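Side-chain contacts in lipopolysaccharide biosynthesis protein wbpB (Thermus thermophilus, PDB 3O9Z), which is an NAD-binding dehydrogenase that probably takes part in the biosynthesis of 2,3-diacetamido-2,3-dideoxy-D-mannuronic acid, a sugar of bacterial lipopolysaccharide: residues A[233-238]-A[244-249]; A[186-191]-A[225-230]. All blocks are in the same frame, centred on the assembly; numbering follows the deposited sequence. Where two conformers were deposited one is given.

Contact 1 of 2, residues A[233-238]-A[244-249]; sequences FVPEPL and RTYRSI. With AKG (2-oxoglutaric acid), chain F.
Pro235 lies over one face of the Tyr246 ring. Pro235 CG sits 3.6 Å from the centroid of the Tyr246 ring and only 12° off the normal, a CH-pi contact. Pro235 CD presses on the same face nearer the root of the ring, 3.4 Å from Tyr246 CG. Leu238 CD1 comes in obliquely beside Tyr246 CD1, at 3.6 Å.

The other flat group, the Arg247 guanidinium, belongs to the ligand site. The 2-oxoglutarate carboxylate lies at its edge, close to its plane. Arg247 NE donates to AKG O4 at 2.9 Å. Arg247 NH2 donates to AKG O3 at 3.0 Å, nearly straight. A weak bond from NH2 to O4 completes the grip. Arg247 NH1 is held by Ser259, and Phe262 makes a cation-pi contact with the group.

Tyr246 points its CB toward residues 233-238. With chi1 at 178° the ring continues outward, opposite the backbone N, and meets Pro235. Its hydroxyl is hydrogen-bonded to Glu255. Val234 CG2 packs 3.6 Å from Arg244 C, just before the strand begins.

No hydrogen bond joins the two segments. Pro235 is the N-cap of helix 236-239, and its carbonyl oxygen accepts from Leu238 N at 3.0 Å. That turn brings Leu238 back to the same tyrosine that the proline covers. The Arg244 side chain turns away and, in one of its two conformers, forms a salt bridge with Glu49 of the second subunit.

The contact between the segments is therefore apolar, a proline and a leucine packed on a tyrosine whose polar end is satisfied by Glu255. The charged chemistry is that of Arg247, whose paired N-H donors should fix the carboxylate's rotation and stabilise its negative charge.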
ATOM      1  N   PHE A 233      33.383  -2.861   5.512  1.00 16.59           N
ATOM      2  CA  PHE A 233      34.276  -1.869   6.141  1.00 15.16           C
ATOM      3  C   PHE A 233      34.522  -2.101   7.625  1.00 16.03           C
ATOM      4  O   PHE A 233      35.290  -1.384   8.262  1.00 17.17           O
ATOM      5  CB  PHE A 233      33.770  -0.418   5.919  1.00 13.53           C
ATOM      6  CG  PHE A 233      33.913   0.069   4.480  1.00 14.19           C
ATOM      7  CD1 PHE A 233      35.140   0.459   3.943  1.00 13.74           C
ATOM      8  CD2 PHE A 233      32.814   0.044   3.652  1.00 15.55           C
ATOM      9  CE1 PHE A 233      35.245   0.890   2.638  1.00 17.95           C
ATOM     10  CE2 PHE A 233      32.913   0.445   2.327  1.00 17.86           C
ATOM     11  CZ  PHE A 233      34.120   0.871   1.826  1.00 18.55           C
ATOM     12  N   VAL A 234      33.858  -3.087   8.211  1.00 16.27           N
ATOM     13  CA  VAL A 234      34.245  -3.500   9.556  1.00 17.13           C
ATOM     14  C   VAL A 234      35.727  -3.932   9.504  1.00 18.71           C
ATOM     15  O   VAL A 234      36.125  -4.680   8.591  1.00 19.97           O
ATOM     16  CB  VAL A 234      33.394  -4.713   9.981  1.00 16.94           C
ATOM     17  CG1 VAL A 234      33.891  -5.230  11.357  1.00 17.16           C
ATOM     18  CG2 VAL A 234      31.935  -4.288  10.127  1.00 17.23           C
ATOM     19  N   PRO A 235      36.538  -3.455  10.464  1.00 17.26           N
ATOM     20  CA  PRO A 235      37.974  -3.790  10.453  1.00 19.23           C
ATOM     21  C   PRO A 235      38.186  -5.296  10.352  1.00 18.69           C
ATOM     22  O   PRO A 235      37.406  -6.089  10.894  1.00 19.28           O
ATOM     23  CB  PRO A 235      38.458  -3.278  11.809  1.00 17.88           C
ATOM     24  CG  PRO A 235      37.585  -2.075  12.059  1.00 19.16           C
ATOM     25  CD  PRO A 235      36.230  -2.481  11.525  1.00 18.14           C
ATOM     26  N   GLU A 236      39.202  -5.674   9.579  1.00 19.34           N
ATOM     27  CA  GLU A 236      39.422  -7.083   9.242  1.00 23.51           C
ATOM     28  C   GLU A 236      39.498  -8.048  10.430  1.00 23.11           C
ATOM     29  O   GLU A 236      38.894  -9.109  10.371  1.00 21.92           O
ATOM     30  CB  GLU A 236      40.658  -7.244   8.359  1.00 24.33           C
ATOM     31  CG  GLU A 236      40.753  -8.647   7.784  1.00 28.11           C
ATOM     32  CD  GLU A 236      41.523  -9.583   8.701  1.00 30.44           C
ATOM     33  OE1 GLU A 236      42.329  -9.093   9.520  1.00 30.55           O
ATOM     34  OE2 GLU A 236      41.304 -10.803   8.594  1.00 32.47           O
ATOM     35  N   PRO A 237      40.147  -7.645  11.534  1.00 22.78           N
ATOM     36  CA  PRO A 237      40.183  -8.569  12.681  1.00 23.71           C
ATOM     37  C   PRO A 237      38.817  -8.897  13.299  1.00 23.65           C
ATOM     38  O   PRO A 237      38.643  -9.945  13.925  1.00 26.31           O
ATOM     39  CB  PRO A 237      41.113  -7.852  13.668  1.00 23.90           C
ATOM     40  CG  PRO A 237      42.013  -7.009  12.789  1.00 20.46           C
ATOM     41  CD  PRO A 237      40.996  -6.461  11.763  1.00 23.17           C
ATOM     42  N   LEU A 238      37.826  -8.024  13.120  1.00 21.57           N
ATOM     43  CA  LEU A 238      36.452  -8.284  13.534  1.00 21.83           C
ATOM     44  C   LEU A 238      35.641  -8.916  12.403  1.00 21.13           C
ATOM     45  O   LEU A 238      34.793  -9.774  12.635  1.00 21.47           O
ATOM     46  CB  LEU A 238      35.792  -6.962  13.938  1.00 19.95           C
ATOM     47  CG  LEU A 238      36.398  -6.244  15.146  1.00 24.10           C
ATOM     48  CD1 LEU A 238      35.839  -4.819  15.253  1.00 25.93           C
ATOM     49  CD2 LEU A 238      36.056  -7.042  16.393  1.00 28.74           C
ATOM     50  N   ARG A 244      29.402  -7.539  11.954  1.00 17.16           N
ATOM     51  CA  ARG A 244      28.871  -6.659  10.905  0.50 18.58           C
ATOM     52  C   ARG A 244      28.644  -5.225  11.352  1.00 19.93           C
ATOM     53  O   ARG A 244      28.069  -4.434  10.600  1.00 18.48           O
ATOM     54  CB  ARG A 244      27.597  -7.255  10.302  0.50 18.36           C
ATOM     55  CG  ARG A 244      27.891  -8.619   9.708  0.50 17.96           C
ATOM     56  CD  ARG A 244      26.688  -9.333   9.125  0.50 23.94           C
ATOM     57  NE  ARG A 244      27.232 -10.324   8.206  0.50 28.91           N
ATOM     58  CZ  ARG A 244      27.257 -10.185   6.887  0.50 24.75           C
ATOM     59  NH1 ARG A 244      26.680  -9.145   6.301  0.50 22.38           N
ATOM     60  NH2 ARG A 244      27.810 -11.136   6.153  0.50 25.56           N
ATOM     61  N   THR A 245      29.088  -4.893  12.557  1.00 17.76           N
ATOM     62  CA  THR A 245      29.045  -3.531  13.052  1.00 17.64           C
ATOM     63  C   THR A 245      30.390  -3.167  13.670  1.00 18.16           C
ATOM     64  O   THR A 245      31.116  -4.002  14.247  1.00 18.59           O
ATOM     65  CB  THR A 245      27.961  -3.290  14.104  1.00 19.34           C
ATOM     66  OG1 THR A 245      28.311  -3.973  15.311  1.00 26.81           O
ATOM     67  CG2 THR A 245      26.573  -3.768  13.594  1.00 21.98           C
ATOM     68  N   TYR A 246      30.673  -1.876  13.598  1.00 16.01           N
ATOM     69  CA  TYR A 246      31.853  -1.291  14.209  1.00 16.18           C
ATOM     70  C   TYR A 246      31.536   0.182  14.420  1.00 15.25           C
ATOM     71  O   TYR A 246      31.446   0.941  13.456  1.00 15.68           O
ATOM     72  CB  TYR A 246      33.079  -1.477  13.313  1.00 16.83           C
ATOM     73  CG  TYR A 246      34.336  -0.845  13.886  1.00 17.16           C
ATOM     74  CD1 TYR A 246      34.877  -1.326  15.079  1.00 20.69           C
ATOM     75  CD2 TYR A 246      34.960   0.220  13.257  1.00 15.47           C
ATOM     76  CE1 TYR A 246      36.012  -0.741  15.630  1.00 24.20           C
ATOM     77  CE2 TYR A 246      36.119   0.799  13.788  1.00 19.50           C
ATOM     78  CZ  TYR A 246      36.627   0.305  14.973  1.00 23.76           C
ATOM     79  OH  TYR A 246      37.753   0.900  15.504  1.00 25.87           O
ATOM     80  N   ARG A 247      31.361   0.572  15.679  1.00 16.07           N
ATOM     81  CA  ARG A 247      30.970   1.927  16.042  1.00 15.13           C
ATOM     82  C   ARG A 247      31.965   2.470  17.032  1.00 16.83           C
ATOM     83  O   ARG A 247      31.986   2.045  18.197  1.00 16.79           O
ATOM     84  CB  ARG A 247      29.546   1.995  16.612  1.00 15.72           C
ATOM     85  CG  ARG A 247      28.443   1.441  15.700  1.00 14.14           C
ATOM     86  CD  ARG A 247      27.113   1.524  16.475  1.00 19.36           C
ATOM     87  NE  ARG A 247      25.997   0.850  15.815  1.00 20.82           N
ATOM     88  CZ  ARG A 247      25.600  -0.390  16.086  1.00 19.72           C
ATOM     89  NH1 ARG A 247      26.324  -1.142  16.925  1.00 22.44           N
ATOM     90  NH2 ARG A 247      24.508  -0.886  15.509  1.00 19.17           N
ATOM     91  N   SER A 248      32.836   3.350  16.545  1.00 14.94           N
ATOM     92  CA  SER A 248      34.062   3.693  17.270  1.00 16.86           C
ATOM     93  C   SER A 248      34.244   5.205  17.296  1.00 15.46           C
ATOM     94  O   SER A 248      34.112   5.886  16.269  1.00 15.55           O
ATOM     95  CB  SER A 248      35.275   3.071  16.566  1.00 17.20           C
ATOM     96  OG  SER A 248      36.478   3.709  16.958  1.00 26.02           O
ATOM     97  N   ILE A 249      34.533   5.742  18.479  1.00 15.83           N
ATOM     98  CA  ILE A 249      35.023   7.123  18.602  1.00 15.64           C
ATOM     99  C   ILE A 249      36.423   7.076  19.198  1.00 16.15           C
ATOM    100  O   ILE A 249      36.647   6.538  20.304  1.00 18.23           O
ATOM    101  CB  ILE A 249      34.057   8.059  19.342  1.00 15.83           C
ATOM    102  CG1 ILE A 249      34.627   9.485  19.364  1.00 16.49           C
ATOM    103  CG2 ILE A 249      33.749   7.565  20.759  1.00 18.77           C
ATOM    104  CD1 ILE A 249      33.600  10.526  19.818  1.00 18.33           C
TER
HETATM  105  C1  AKG F 312      18.588   2.830  12.182  1.00 18.98           C
HETATM  106  O1  AKG F 312      18.751   1.744  11.566  1.00 17.27           O
HETATM  107  O2  AKG F 312      17.737   3.654  11.830  1.00 17.74           O
HETATM  108  C2  AKG F 312      19.294   3.144  13.405  1.00 21.25           C
HETATM  109  O5  AKG F 312      19.072   4.220  13.956  1.00 16.24           O
HETATM  110  C3  AKG F 312      20.304   2.184  13.976  1.00 17.38           C
HETATM  111  C4  AKG F 312      21.682   2.603  13.466  1.00 18.14           C
HETATM  112  C5  AKG F 312      22.783   1.622  13.815  1.00 16.67           C
HETATM  113  O3  AKG F 312      22.599   0.405  13.624  1.00 17.36           O
HETATM  114  O4  AKG F 312      23.842   2.043  14.286  1.00 17.20           O

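Contact 2 of 2, residues A[186-191]-A[225-230]; sequences IHFFDL and WFLSID. With AKG (2-oxoglutaric acid), chain F; NAD (nicotinamide-adenine-dinucleotide), chain E.
Helix 186-191 runs nearly antiparallel to strand 225-228, at 158°, with the two axes 10.4 Å apart at their closest. Aromatic side chains and Leu227 meet between them. Phe189 meets Trp225 edge-to-face: its ring edge points at the face of the indole, the planes stand at 83°, and Phe189 CZ lies 3.8 Å from Trp225 CZ2. Phe189 CE1 also reaches the indole, beside CE2 and NE1.

Phe188 approaches the same tryptophan differently. The Phe188 ring is tilted 45° to the six-membered ring of Trp225, an oblique meeting. Phe188 CZ touches Trp225 CE3 at 3.7 Å, while Phe188 CE1, further round the rim, rests 3.8 Å from Leu227 CB. Phe188 and Trp225 both place CG between the backbone N and the carbonyl carbon, a rotamer that goes with their rings meeting between helix and strand. Phe188 CE2 also lies over one face of the Phe189 ring, toward its rim. The three rings thus form one buried cluster.

Further side chains pack on the cluster. Val290 and Leu294 of helix 281-294 touch Phe189, and Leu156 of strand 152-160 touches both Phe188 and Trp225. The ring of Tyr158, a 2-oxoglutarate ligand, meets that of Phe188. Where the strand ends, Ser228 OG accepts from Asp230 N at 2.9 Å and forms an ST turn.

His187, one residue before Phe188, serves the ligands instead. His187 NE2 donates to the keto oxygen AKG O5 at 2.8 Å, with O5 near the ring plane at its edge. The amide nitrogen NAD N7N is 3.5 Å from His187 NE2.

A helix packed on a mixed sheet through a hydrophobic core is the architecture of the C-terminal alpha/beta domain of Gfo/Idh/MocA oxidoreductases. Here that helix also brings His187 to the junction of cofactor and 2-oxoglutarate.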
ATOM      1  N   ILE A 186      22.778  10.408  11.903  1.00 12.94           N
ATOM      2  CA  ILE A 186      22.360  11.358  12.944  1.00 12.61           C
ATOM      3  C   ILE A 186      22.845  10.939  14.319  1.00 12.13           C
ATOM      4  O   ILE A 186      23.116  11.787  15.184  1.00 11.64           O
ATOM      5  CB  ILE A 186      20.836  11.542  12.921  1.00 10.93           C
ATOM      6  CG1 ILE A 186      20.454  12.771  13.775  1.00 12.99           C
ATOM      7  CG2 ILE A 186      20.060  10.286  13.383  1.00 13.55           C
ATOM      8  CD1 ILE A 186      20.722  14.046  13.036  1.00 17.06           C
ATOM      9  N   HIS A 187      22.953   9.636  14.584  1.00 12.18           N
ATOM     10  CA  HIS A 187      23.439   9.155  15.860  1.00 12.81           C
ATOM     11  C   HIS A 187      24.791   9.772  16.169  1.00 12.47           C
ATOM     12  O   HIS A 187      24.989  10.252  17.289  1.00 13.69           O
ATOM     13  CB  HIS A 187      23.578   7.629  15.836  1.00 13.40           C
ATOM     14  CG  HIS A 187      22.299   6.883  16.048  1.00 16.07           C
ATOM     15  ND1 HIS A 187      21.614   6.886  17.247  1.00 15.43           N
ATOM     16  CD2 HIS A 187      21.613   6.065  15.214  1.00 16.24           C
ATOM     17  CE1 HIS A 187      20.555   6.100  17.141  1.00 17.37           C
ATOM     18  NE2 HIS A 187      20.516   5.614  15.912  1.00 16.75           N
ATOM     19  N   PHE A 188      25.712   9.661  15.235  1.00 12.78           N
ATOM     20  CA  PHE A 188      27.045  10.165  15.545  1.00 13.81           C
ATOM     21  C   PHE A 188      27.172  11.675  15.369  1.00 13.98           C
ATOM     22  O   PHE A 188      27.972  12.263  16.122  1.00 13.11           O
ATOM     23  CB  PHE A 188      28.176   9.355  14.880  1.00 12.88           C
ATOM     24  CG  PHE A 188      28.375   9.609  13.413  1.00 13.22           C
ATOM     25  CD1 PHE A 188      27.909   8.706  12.483  1.00 15.12           C
ATOM     26  CD2 PHE A 188      29.088  10.723  12.976  1.00 16.97           C
ATOM     27  CE1 PHE A 188      28.085   8.918  11.141  1.00 16.84           C
ATOM     28  CE2 PHE A 188      29.266  10.934  11.629  1.00 16.62           C
ATOM     29  CZ  PHE A 188      28.752  10.026  10.725  1.00 15.16           C
ATOM     30  N   PHE A 189      26.453  12.302  14.432  1.00 11.84           N
ATOM     31  CA  PHE A 189      26.485  13.773  14.365  1.00 12.92           C
ATOM     32  C   PHE A 189      25.990  14.303  15.711  1.00 13.33           C
ATOM     33  O   PHE A 189      26.531  15.290  16.253  1.00 14.00           O
ATOM     34  CB  PHE A 189      25.783  14.359  13.135  1.00 12.18           C
ATOM     35  CG  PHE A 189      26.489  14.021  11.857  1.00 12.01           C
ATOM     36  CD1 PHE A 189      27.778  14.479  11.603  1.00 11.97           C
ATOM     37  CD2 PHE A 189      25.869  13.240  10.903  1.00 14.48           C
ATOM     38  CE1 PHE A 189      28.419  14.131  10.430  1.00 13.85           C
ATOM     39  CE2 PHE A 189      26.500  12.937   9.720  1.00 15.32           C
ATOM     40  CZ  PHE A 189      27.790  13.336   9.492  1.00 15.14           C
ATOM     41  N   ASP A 190      24.944  13.683  16.256  1.00 12.41           N
ATOM     42  CA  ASP A 190      24.430  14.106  17.541  1.00 13.11           C
ATOM     43  C   ASP A 190      25.390  13.837  18.694  1.00 13.32           C
ATOM     44  O   ASP A 190      25.574  14.706  19.573  1.00 13.69           O
ATOM     45  CB  ASP A 190      23.048  13.489  17.778  1.00 12.92           C
ATOM     46  CG  ASP A 190      22.461  13.967  19.073  1.00 13.39           C
ATOM     47  OD1 ASP A 190      21.903  15.092  19.053  1.00 16.34           O
ATOM     48  OD2 ASP A 190      22.663  13.244  20.071  1.00 14.43           O
ATOM     49  N   LEU A 191      26.043  12.675  18.692  1.00 13.64           N
ATOM     50  CA  LEU A 191      27.061  12.364  19.694  1.00 13.99           C
ATOM     51  C   LEU A 191      28.144  13.437  19.676  1.00 13.08           C
ATOM     52  O   LEU A 191      28.538  13.952  20.741  1.00 13.74           O
ATOM     53  CB  LEU A 191      27.689  10.987  19.382  1.00 14.74           C
ATOM     54  CG  LEU A 191      28.912  10.609  20.223  1.00 14.06           C
ATOM     55  CD1 LEU A 191      28.579  10.543  21.720  1.00 18.04           C
ATOM     56  CD2 LEU A 191      29.496   9.273  19.723  1.00 15.86           C
ATOM     57  N   TRP A 225      35.388  11.625   9.856  1.00 11.13           N
ATOM     58  CA  TRP A 225      34.313  10.649  10.038  1.00 11.64           C
ATOM     59  C   TRP A 225      34.094   9.783   8.814  1.00 12.77           C
ATOM     60  O   TRP A 225      34.329  10.201   7.690  1.00 12.00           O
ATOM     61  CB  TRP A 225      33.020  11.329  10.517  1.00 12.39           C
ATOM     62  CG  TRP A 225      32.486  12.413   9.592  1.00 13.60           C
ATOM     63  CD1 TRP A 225      32.732  13.774   9.674  1.00 13.26           C
ATOM     64  CD2 TRP A 225      31.623  12.231   8.480  1.00 13.44           C
ATOM     65  NE1 TRP A 225      32.051  14.440   8.674  1.00 13.75           N
ATOM     66  CE2 TRP A 225      31.352  13.511   7.943  1.00 15.48           C
ATOM     67  CE3 TRP A 225      30.978  11.110   7.929  1.00 12.44           C
ATOM     68  CZ2 TRP A 225      30.529  13.723   6.840  1.00 15.74           C
ATOM     69  CZ3 TRP A 225      30.159  11.341   6.825  1.00 13.67           C
ATOM     70  CH2 TRP A 225      29.945  12.618   6.285  1.00 18.38           C
ATOM     71  N   PHE A 226      33.643   8.553   9.062  1.00 11.90           N
ATOM     72  CA  PHE A 226      33.334   7.592   8.029  1.00 11.06           C
ATOM     73  C   PHE A 226      32.105   6.831   8.468  1.00 12.44           C
ATOM     74  O   PHE A 226      32.065   6.351   9.612  1.00 12.68           O
ATOM     75  CB  PHE A 226      34.525   6.645   7.839  1.00 10.72           C
ATOM     76  CG  PHE A 226      34.303   5.604   6.780  1.00 10.31           C
ATOM     77  CD1 PHE A 226      34.788   5.818   5.500  1.00 12.68           C
ATOM     78  CD2 PHE A 226      33.618   4.428   7.076  1.00 12.99           C
ATOM     79  CE1 PHE A 226      34.601   4.869   4.512  1.00 13.09           C
ATOM     80  CE2 PHE A 226      33.417   3.461   6.079  1.00 14.77           C
ATOM     81  CZ  PHE A 226      33.882   3.709   4.778  1.00 14.17           C
ATOM     82  N   LEU A 227      31.134   6.765   7.564  1.00 11.35           N
ATOM     83  CA  LEU A 227      29.851   6.090   7.803  1.00 10.55           C
ATOM     84  C   LEU A 227      29.608   5.074   6.669  1.00 10.88           C
ATOM     85  O   LEU A 227      29.682   5.443   5.490  1.00 11.62           O
ATOM     86  CB  LEU A 227      28.774   7.193   7.775  1.00 12.18           C
ATOM     87  CG  LEU A 227      27.350   6.647   7.684  1.00 14.87           C
ATOM     88  CD1 LEU A 227      26.945   5.804   8.892  1.00 18.07           C
ATOM     89  CD2 LEU A 227      26.434   7.887   7.495  1.00 14.18           C
ATOM     90  N   SER A 228      29.265   3.831   7.011  1.00 10.72           N
ATOM     91  CA  SER A 228      28.859   2.919   5.960  1.00 11.67           C
ATOM     92  C   SER A 228      27.858   1.898   6.481  1.00 12.58           C
ATOM     93  O   SER A 228      27.843   1.548   7.679  1.00 11.97           O
ATOM     94  CB  SER A 228      30.055   2.163   5.387  1.00 12.29           C
ATOM     95  OG  SER A 228      29.685   1.330   4.273  1.00 13.15           O
ATOM     96  N   ILE A 229      27.015   1.470   5.552  1.00 11.96           N
ATOM     97  CA  ILE A 229      26.122   0.332   5.769  1.00 13.02           C
ATOM     98  C   ILE A 229      26.601  -0.913   5.041  1.00 12.25           C
ATOM     99  O   ILE A 229      25.860  -1.908   4.961  1.00 14.13           O
ATOM    100  CB  ILE A 229      24.636   0.655   5.454  1.00 13.29           C
ATOM    101  CG1 ILE A 229      24.566   1.215   4.041  1.00 13.22           C
ATOM    102  CG2 ILE A 229      24.091   1.647   6.508  1.00 13.71           C
ATOM    103  CD1 ILE A 229      23.128   1.343   3.441  1.00 16.43           C
ATOM    104  N   ASP A 230      27.809  -0.834   4.484  1.00 12.76           N
ATOM    105  CA  ASP A 230      28.469  -2.032   3.896  1.00 14.02           C
ATOM    106  C   ASP A 230      29.378  -2.650   4.967  1.00 14.50           C
ATOM    107  O   ASP A 230      30.382  -2.038   5.344  1.00 14.16           O
ATOM    108  CB  ASP A 230      29.265  -1.577   2.681  1.00 14.26           C
ATOM    109  CG  ASP A 230      29.975  -2.702   1.974  1.00 18.79           C
ATOM    110  OD1 ASP A 230      30.039  -3.803   2.554  1.00 18.50           O
ATOM    111  OD2 ASP A 230      30.502  -2.434   0.867  1.00 20.63           O
TER
HETATM  112  C1  AKG F 312      18.588   2.830  12.182  1.00 18.98           C
HETATM  113  O1  AKG F 312      18.751   1.744  11.566  1.00 17.27           O
HETATM  114  O2  AKG F 312      17.737   3.654  11.830  1.00 17.74           O
HETATM  115  C2  AKG F 312      19.294   3.144  13.405  1.00 21.25           C
HETATM  116  O5  AKG F 312      19.072   4.220  13.956  1.00 16.24           O
HETATM  117  C3  AKG F 312      20.304   2.184  13.976  1.00 17.38           C
HETATM  118  C4  AKG F 312      21.682   2.603  13.466  1.00 18.14           C
HETATM  119  C5  AKG F 312      22.783   1.622  13.815  1.00 16.67           C
HETATM  120  O3  AKG F 312      22.599   0.405  13.624  1.00 17.36           O
HETATM  121  O4  AKG F 312      23.842   2.043  14.286  1.00 17.20           O
HETATM  122  PA  NAD E 311      10.282   0.180   9.455  1.00 11.84           P
HETATM  123  O1A NAD E 311      10.591  -1.174   9.975  1.00 11.46           O
HETATM  124  O2A NAD E 311      10.235   0.490   7.951  1.00 12.36           O
HETATM  125  O5B NAD E 311       8.885   0.464  10.136  1.00 12.69           O
HETATM  126  C5B NAD E 311       8.282   1.670   9.758  1.00 15.17           C
HETATM  127  C4B NAD E 311       6.781   1.591  10.128  1.00 12.36           C
HETATM  128  O4B NAD E 311       6.134   2.876   9.938  1.00 11.61           O
HETATM  129  C3B NAD E 311       6.079   0.627   9.133  1.00 10.34           C
HETATM  130  O3B NAD E 311       5.379  -0.427   9.826  1.00 12.53           O
HETATM  131  C2B NAD E 311       5.158   1.532   8.296  1.00 11.97           C
HETATM  132  O2B NAD E 311       3.950   0.907   7.839  1.00 13.43           O
HETATM  133  C1B NAD E 311       4.839   2.588   9.396  1.00 11.39           C
HETATM  134  N9A NAD E 311       4.289   3.825   8.784  1.00 11.89           N
HETATM  135  C8A NAD E 311       4.323   4.366   7.535  1.00 11.69           C
HETATM  136  N7A NAD E 311       3.613   5.491   7.487  1.00 13.80           N
HETATM  137  C5A NAD E 311       3.019   5.656   8.713  1.00 10.43           C
HETATM  138  C6A NAD E 311       2.126   6.634   9.295  1.00 10.47           C
HETATM  139  N6A NAD E 311       1.643   7.663   8.533  1.00 14.66           N
HETATM  140  N1A NAD E 311       1.847   6.387  10.569  1.00 11.88           N
HETATM  141  C2A NAD E 311       2.256   5.415  11.374  1.00 11.41           C
HETATM  142  N3A NAD E 311       3.072   4.469  10.842  1.00 13.38           N
HETATM  143  C4A NAD E 311       3.450   4.628   9.568  1.00 12.47           C
HETATM  144  O3  NAD E 311      11.312   1.219  10.102  1.00 10.71           O
HETATM  145  PN  NAD E 311      12.025   1.256  11.492  1.00 12.08           P
HETATM  146  O1N NAD E 311      13.442   0.709  11.329  1.00 12.81           O
HETATM  147  O2N NAD E 311      11.135   0.669  12.552  1.00 13.82           O
HETATM  148  O5D NAD E 311      12.298   2.815  11.709  1.00 10.75           O
HETATM  149  C5D NAD E 311      11.226   3.489  12.318  1.00 11.51           C
HETATM  150  C4D NAD E 311      11.816   4.791  12.888  1.00 10.98           C
HETATM  151  O4D NAD E 311      12.667   4.377  13.980  1.00 12.18           O
HETATM  152  C3D NAD E 311      12.665   5.632  11.924  1.00 12.28           C
HETATM  153  O3D NAD E 311      12.510   7.021  12.358  1.00 12.88           O
HETATM  154  C2D NAD E 311      14.086   5.185  12.304  1.00 12.04           C
HETATM  155  O2D NAD E 311      15.053   6.198  12.073  1.00 13.63           O
HETATM  156  C1D NAD E 311      14.022   4.824  13.793  1.00 13.46           C
HETATM  157  N1N NAD E 311      15.008   3.820  14.189  1.00 12.41           N
HETATM  158  C2N NAD E 311      15.753   4.030  15.252  1.00 13.84           C
HETATM  159  C3N NAD E 311      16.702   3.151  15.733  1.00 15.37           C
HETATM  160  C7N NAD E 311      17.490   3.598  16.896  1.00 18.35           C
HETATM  161  O7N NAD E 311      17.063   4.463  17.690  1.00 19.80           O
HETATM  162  N7N NAD E 311      18.608   2.910  17.091  1.00 18.69           N
HETATM  163  C4N NAD E 311      16.855   1.941  15.043  1.00 18.08           C
HETATM  164  C5N NAD E 311      15.990   1.708  13.973  1.00 16.09           C
HETATM  165  C6N NAD E 311      15.047   2.641  13.548  1.00 13.61           C

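Contacts 1 and 2 have centres 13 Å apart and share the six-stranded mixed sheet. Strand 152-160 lies between strands 221-228 and 245-251, which carry one segment of each contact. The two contacts also touch directly. Phe233 CD2 is 3.4 Å from Ser228 OG. Phe233 CD1 packs 3.6 Å from Phe226 CZ, and Ile249 CD1 is 4.3 Å from Leu191 CD2. Along the chain, contact 2 closes before contact 1 opens. Both reach 2-oxoglutarate: contact 1 at its C5 carboxylate, contact 2 at the C2 keto group nearer NAD. Tyr158, Thr160, Arg162 and Lys103 supply further hydrogen bonds to the ligand.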